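Putative hemoglobin-like oxygen-binding protein (Pseudoalteromonas haloplanktis, PDB 4UUR) binds heme b as a group II truncated hemoglobin and probably binds or carries oxygen. Local coordinates at residues T23-L28 / S74-P80; A36-F41 / T116-E120. All coordinates share one frame; numbering follows the deposited sequence.

Contact 1 (23-28 with 74-80) and contact 2 (36-41 with 116-120) have centres about 14 Å apart within a single globin domain. Helix 24-27 supplies the first and helix 31-45, next along the chain, the second; their partners are the C-terminal end of helix 63-76 with the turn that follows it, and the end of helix 103-120. The order of segments therefore alternates: 23-28, 36-41, 74-80, 116-120. The two contacts meet where L28 CD1 packs 4.2 Å from I37 CD1. Contact 1 lies away from the heme-binding residues R95 and H96, whereas contact 2 reaches closer to the heme through F41. The two N-terminal helices are thus each packed on a later helix of the fold.

Contact 1. Residues T23-L28 / S74-P80; sequences TPYEIL and SGWLGGP
Y25 meets the 74-80 segment with both its backbone and its ring. Its N-H donates to L77 O, with Y25 N 2.9 Å from L77 O and an angle of 153° at the hydrogen; the donor is tilted from the carbonyl plane. Its ring lies with one face on G79: G79 CA stands 3.5 Å from the ring centroid of Y25 and 7° off the normal, a CH-pi contact over the centre of the face. CG anti to the backbone N, chi1 -175°, swings the ring along the glycines, and its hydroxyl end reaches P80, whose CD is 3.8 Å from Y25 OH. With the ring cut back to an alanine, G79 CA and P80 CD would probably lose the surface they pack on, opening a gap beside the turn. Next to the ring, L77 sends one branch to each neighbour: CD2 lies 3.8 Å from P24 CB, while CD1 faces L28 CD1.

The glycines belong to a Schellman motif that closes helix 63-76. G78 has positive phi, and the bonds G78 N to G75 O and G79 N to S74 O turn back into the last helical turn. A side chain on G79 would collide with Y25 CE1, and one on G78 would crowd both T23 CB and the preceding carbonyl. The turn is also held by S74, whose OG donates to P80 O.

Across the contact, helix 24-27 begins with a capping box: T23 OG1 accepts from E26 N, and T23 N donates to E26 OE1 at 2.7 Å, using that oxygen's anti lone pair. Farther out, P24 and I27 rest on L126 of helix 124-141, and L28 touches V121.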
loop_
_atom_site.group_PDB
_atom_site.type_symbol
_atom_site.label_atom_id
_atom_site.label_comp_id
_atom_site.label_asym_id
_atom_site.label_seq_id
_atom_site.Cartn_x
_atom_site.Cartn_y
_atom_site.Cartn_z
ATOM N N THR A 23 -2.763 11.037 14.864
ATOM C CA THR A 23 -2.891 10.440 13.523
ATOM C C THR A 23 -2.210 9.075 13.426
ATOM O O THR A 23 -1.293 8.773 14.212
ATOM C CB THR A 23 -2.260 11.345 12.454
ATOM O OG1 THR A 23 -0.855 11.491 12.690
ATOM C CG2 THR A 23 -2.917 12.729 12.473
ATOM N N PRO A 24 -2.646 8.240 12.459
ATOM C CA PRO A 24 -1.970 6.983 12.165
ATOM C C PRO A 24 -0.470 7.175 11.972
ATOM O O PRO A 24 0.334 6.413 12.506
ATOM C CB PRO A 24 -2.656 6.530 10.875
ATOM C CG PRO A 24 -4.051 6.989 11.061
ATOM C CD PRO A 24 -3.886 8.366 11.669
ATOM N N TYR A 25 -0.092 8.216 11.251
ATOM C CA TYR A 25 1.311 8.553 11.078
ATOM C C TYR A 25 1.989 8.693 12.411
ATOM O O TYR A 25 3.097 8.177 12.606
ATOM C CB TYR A 25 1.421 9.847 10.315
ATOM C CG TYR A 25 2.814 10.268 9.948
ATOM C CD1 TYR A 25 3.446 9.696 8.854
ATOM C CD2 TYR A 25 3.470 11.278 10.644
ATOM C CE1 TYR A 25 4.709 10.083 8.472
ATOM C CE2 TYR A 25 4.742 11.678 10.272
ATOM C CZ TYR A 25 5.352 11.079 9.186
ATOM O OH TYR A 25 6.616 11.425 8.801
ATOM N N GLU A 26 1.340 9.392 13.342
ATOM C CA GLU A 26 1.979 9.657 14.646
ATOM C C GLU A 26 2.114 8.365 15.461
ATOM O O GLU A 26 3.186 8.067 15.946
ATOM C CB GLU A 26 1.220 10.732 15.449
ATOM C CG GLU A 26 1.349 12.161 14.898
ATOM C CD GLU A 26 0.334 13.155 15.519
ATOM O OE1 GLU A 26 -0.916 12.914 15.503
ATOM O OE2 GLU A 26 0.804 14.209 16.029
ATOM N N ILE A 27 1.023 7.616 15.550
ATOM C CA ILE A 27 0.951 6.376 16.269
ATOM C C ILE A 27 1.997 5.362 15.777
ATOM O O ILE A 27 2.643 4.715 16.575
ATOM C CB ILE A 27 -0.469 5.778 16.141
ATOM C CG1 ILE A 27 -1.480 6.690 16.837
ATOM C CG2 ILE A 27 -0.539 4.363 16.734
ATOM C CD1 ILE A 27 -2.917 6.302 16.584
ATOM N N LEU A 28 2.174 5.256 14.456
ATOM C CA LEU A 28 3.165 4.353 13.841
ATOM C C LEU A 28 4.619 4.841 13.854
ATOM O O LEU A 28 5.465 4.185 13.270
ATOM C CB LEU A 28 2.775 4.080 12.391
ATOM C CG LEU A 28 1.384 3.475 12.238
ATOM C CD1 LEU A 28 0.902 3.751 10.838
ATOM C CD2 LEU A 28 1.373 1.984 12.551
ATOM N N SER A 74 3.080 8.467 3.626
ATOM C CA SER A 74 3.291 9.583 4.531
ATOM C C SER A 74 2.082 10.549 4.597
ATOM O O SER A 74 1.671 10.918 5.674
ATOM C CB SER A 74 4.540 10.362 4.203
ATOM O OG SER A 74 4.503 11.600 4.925
ATOM N N GLY A 75 1.483 10.922 3.474
ATOM C CA GLY A 75 0.318 11.776 3.528
ATOM C C GLY A 75 -0.988 11.074 3.814
ATOM O O GLY A 75 -1.818 11.569 4.547
ATOM N N TRP A 76 -1.202 9.906 3.233
ATOM C CA TRP A 76 -2.436 9.166 3.516
ATOM C C TRP A 76 -2.615 8.856 5.015
ATOM O O TRP A 76 -3.736 8.610 5.466
ATOM C CB TRP A 76 -2.432 7.869 2.738
ATOM C CG TRP A 76 -3.695 7.170 2.736
ATOM C CD1 TRP A 76 -4.796 7.507 2.037
ATOM C CD2 TRP A 76 -3.993 5.921 3.390
ATOM N NE1 TRP A 76 -5.789 6.563 2.229
ATOM C CE2 TRP A 76 -5.319 5.592 3.073
ATOM C CE3 TRP A 76 -3.257 5.054 4.215
ATOM C CZ2 TRP A 76 -5.937 4.422 3.542
ATOM C CZ3 TRP A 76 -3.865 3.918 4.698
ATOM C CH2 TRP A 76 -5.191 3.601 4.353
ATOM N N LEU A 77 -1.506 8.811 5.756
ATOM C CA LEU A 77 -1.533 8.592 7.227
ATOM C C LEU A 77 -1.430 9.905 8.082
ATOM O O LEU A 77 -1.488 9.870 9.319
ATOM C CB LEU A 77 -0.396 7.647 7.629
ATOM C CG LEU A 77 -0.312 6.239 7.041
ATOM C CD1 LEU A 77 1.088 5.706 7.258
ATOM C CD2 LEU A 77 -1.346 5.262 7.590
ATOM N N GLY A 78 -1.254 11.053 7.437
ATOM C CA GLY A 78 -1.322 12.337 8.124
ATOM C C GLY A 78 0.026 12.913 8.384
ATOM O O GLY A 78 0.168 13.665 9.291
ATOM N N GLY A 79 1.047 12.502 7.650
ATOM C CA GLY A 79 2.370 13.117 7.734
ATOM C C GLY A 79 2.486 14.079 6.576
ATOM O O GLY A 79 1.481 14.450 5.993
ATOM N N PRO A 80 3.708 14.484 6.224
ATOM C CA PRO A 80 3.842 15.278 5.012
ATOM C C PRO A 80 3.261 14.596 3.761
ATOM O O PRO A 80 3.636 13.469 3.455
ATOM C CB PRO A 80 5.358 15.464 4.860
ATOM C CG PRO A 80 6.019 14.791 5.997
ATOM C CD PRO A 80 4.972 14.327 6.957
#

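Contact 2. Residues A36-F41 / T116-E120; sequences AIANRF and TLDLE
The guanidinium of R40 has L119 CD1 about 4.0 Å over one face, off its centre, and the carboxylate of E120 at its edge. Two nitrogens grip a single oxygen side-on: R40 NE and R40 NH2 each lie 2.9 Å from E120 OE2, with the oxygen only 7° out of the guanidinium plane. NE meets the anti lone pair of OE2, NH2 approaches nearly along the C-O axis, and the guanidinium and carboxylate planes stand 39° apart. Bends at chi2 and chi3 fold the arginine chain toward this carboxylate. The other oxygen, E120 OE1, sits 3.3 Å from A36 CB.

At the edge of the F41 ring comes T116 OG1, which lies 3.3 Å from F41 CA and hydrogen-bonds to C112 O within its own helix. The methyl of T116 instead packs on I37, CG2 to CG2 at 3.8 Å, and I37 CG1 runs past E120 CB. Helix 31-45 packs here on helix 103-120 of the globin fold: the axes of the short segments approach to 9.7 Å, and their N-to-C directions lie 134° apart, closer to antiparallel than parallel. F41 meets the rings of W109 and F69, and its side chain comes to about 7 Å from the heme.

The chemistry thus changes across the interface, from buried packing of I37 on T116 and L117 to a salt bridge between the partly exposed R40 and E120, where the positive guanidinium would be expected to favour a charged E120.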
loop_
_atom_site.group_PDB
_atom_site.type_symbol
_atom_site.label_atom_id
_atom_site.label_comp_id
_atom_site.label_asym_id
_atom_site.label_seq_id
_atom_site.Cartn_x
_atom_site.Cartn_y
_atom_site.Cartn_z
ATOM N N ALA A 36 8.822 1.579 6.814
ATOM C CA ALA A 36 8.803 0.151 7.151
ATOM C C ALA A 36 7.608 -0.576 6.588
ATOM O O ALA A 36 7.741 -1.707 6.206
ATOM C CB ALA A 36 8.878 -0.078 8.661
ATOM N N ILE A 37 6.441 0.050 6.555
ATOM C CA ILE A 37 5.259 -0.558 5.930
ATOM C C ILE A 37 5.400 -0.751 4.394
ATOM O O ILE A 37 5.063 -1.819 3.814
ATOM C CB ILE A 37 3.999 0.254 6.261
ATOM C CG1 ILE A 37 3.691 0.072 7.747
ATOM C CG2 ILE A 37 2.797 -0.153 5.391
ATOM C CD1 ILE A 37 2.514 0.881 8.252
ATOM N N ALA A 38 5.884 0.290 3.745
ATOM C CA ALA A 38 6.048 0.286 2.314
ATOM C C ALA A 38 7.037 -0.808 1.930
ATOM O O ALA A 38 6.809 -1.596 1.001
ATOM C CB ALA A 38 6.554 1.657 1.861
ATOM N N ASN A 39 8.144 -0.869 2.661
ATOM C CA ASN A 39 9.158 -1.816 2.356
ATOM C C ASN A 39 8.803 -3.222 2.674
ATOM O O ASN A 39 9.151 -4.080 1.910
ATOM C CB ASN A 39 10.508 -1.442 2.961
ATOM C CG ASN A 39 11.197 -0.371 2.149
ATOM O OD1 ASN A 39 11.400 -0.505 0.950
ATOM N ND2 ASN A 39 11.466 0.721 2.770
ATOM N N ARG A 40 8.166 -3.459 3.802
ATOM C CA ARG A 40 7.703 -4.794 4.192
ATOM C C ARG A 40 6.680 -5.330 3.181
ATOM O O ARG A 40 6.712 -6.506 2.823
ATOM C CB ARG A 40 7.018 -4.705 5.534
ATOM C CG ARG A 40 6.334 -5.993 6.020
ATOM C CD ARG A 40 7.307 -6.974 6.617
ATOM N NE ARG A 40 7.736 -6.493 7.920
ATOM C CZ ARG A 40 8.599 -7.118 8.713
ATOM N NH1 ARG A 40 9.187 -8.260 8.373
ATOM N NH2 ARG A 40 8.864 -6.599 9.878
ATOM N N PHE A 41 5.776 -4.460 2.738
ATOM C CA PHE A 41 4.756 -4.791 1.738
ATOM C C PHE A 41 5.386 -5.400 0.484
ATOM O O PHE A 41 5.002 -6.479 0.063
ATOM C CB PHE A 41 3.945 -3.520 1.365
ATOM C CG PHE A 41 2.891 -3.753 0.320
ATOM C CD1 PHE A 41 1.800 -4.567 0.572
ATOM C CD2 PHE A 41 3.009 -3.205 -0.924
ATOM C CE1 PHE A 41 0.853 -4.803 -0.399
ATOM C CE2 PHE A 41 2.049 -3.410 -1.884
ATOM C CZ PHE A 41 0.961 -4.195 -1.615
ATOM N N THR A 116 1.555 -7.384 6.278
ATOM C CA THR A 116 2.392 -6.260 6.620
ATOM C C THR A 116 1.888 -5.564 7.895
ATOM O O THR A 116 2.669 -5.233 8.791
ATOM C CB THR A 116 2.392 -5.233 5.448
ATOM O OG1 THR A 116 3.047 -5.825 4.314
ATOM C CG2 THR A 116 3.085 -3.899 5.825
ATOM N N LEU A 117 0.599 -5.269 7.928
ATOM C CA LEU A 117 0.001 -4.541 9.043
ATOM C C LEU A 117 -0.005 -5.345 10.354
ATOM O O LEU A 117 0.251 -4.762 11.418
ATOM C CB LEU A 117 -1.413 -4.077 8.701
ATOM C CG LEU A 117 -1.432 -3.016 7.595
ATOM C CD1 LEU A 117 -2.842 -2.704 7.175
ATOM C CD2 LEU A 117 -0.743 -1.757 8.022
ATOM N N ASP A 118 -0.219 -6.656 10.273
ATOM C CA ASP A 118 0.028 -7.526 11.433
ATOM C C ASP A 118 1.446 -7.362 11.991
ATOM O O ASP A 118 1.645 -7.307 13.212
ATOM C CB ASP A 118 -0.215 -9.026 11.105
ATOM C CG ASP A 118 -1.683 -9.359 10.995
ATOM O OD1 ASP A 118 -2.497 -8.457 11.268
ATOM O OD2 ASP A 118 -2.039 -10.487 10.577
ATOM N N LEU A 119 2.445 -7.307 11.127
ATOM C CA LEU A 119 3.792 -7.212 11.676
ATOM C C LEU A 119 4.170 -5.781 12.082
ATOM O O LEU A 119 5.022 -5.599 12.927
ATOM C CB LEU A 119 4.815 -7.782 10.707
ATOM C CG LEU A 119 4.865 -9.299 10.620
ATOM C CD1 LEU A 119 5.371 -9.734 9.272
ATOM C CD2 LEU A 119 5.709 -9.880 11.709
ATOM N N GLU A 120 3.547 -4.763 11.516
ATOM C CA GLU A 120 4.101 -3.376 11.682
ATOM C C GLU A 120 3.311 -2.553 12.646
ATOM O O GLU A 120 3.805 -1.564 13.156
ATOM C CB GLU A 120 4.208 -2.612 10.331
ATOM C CG GLU A 120 5.204 -3.220 9.345
ATOM C CD GLU A 120 6.667 -3.146 9.831
ATOM O OE1 GLU A 120 7.046 -2.143 10.491
ATOM O OE2 GLU A 120 7.464 -4.074 9.549
#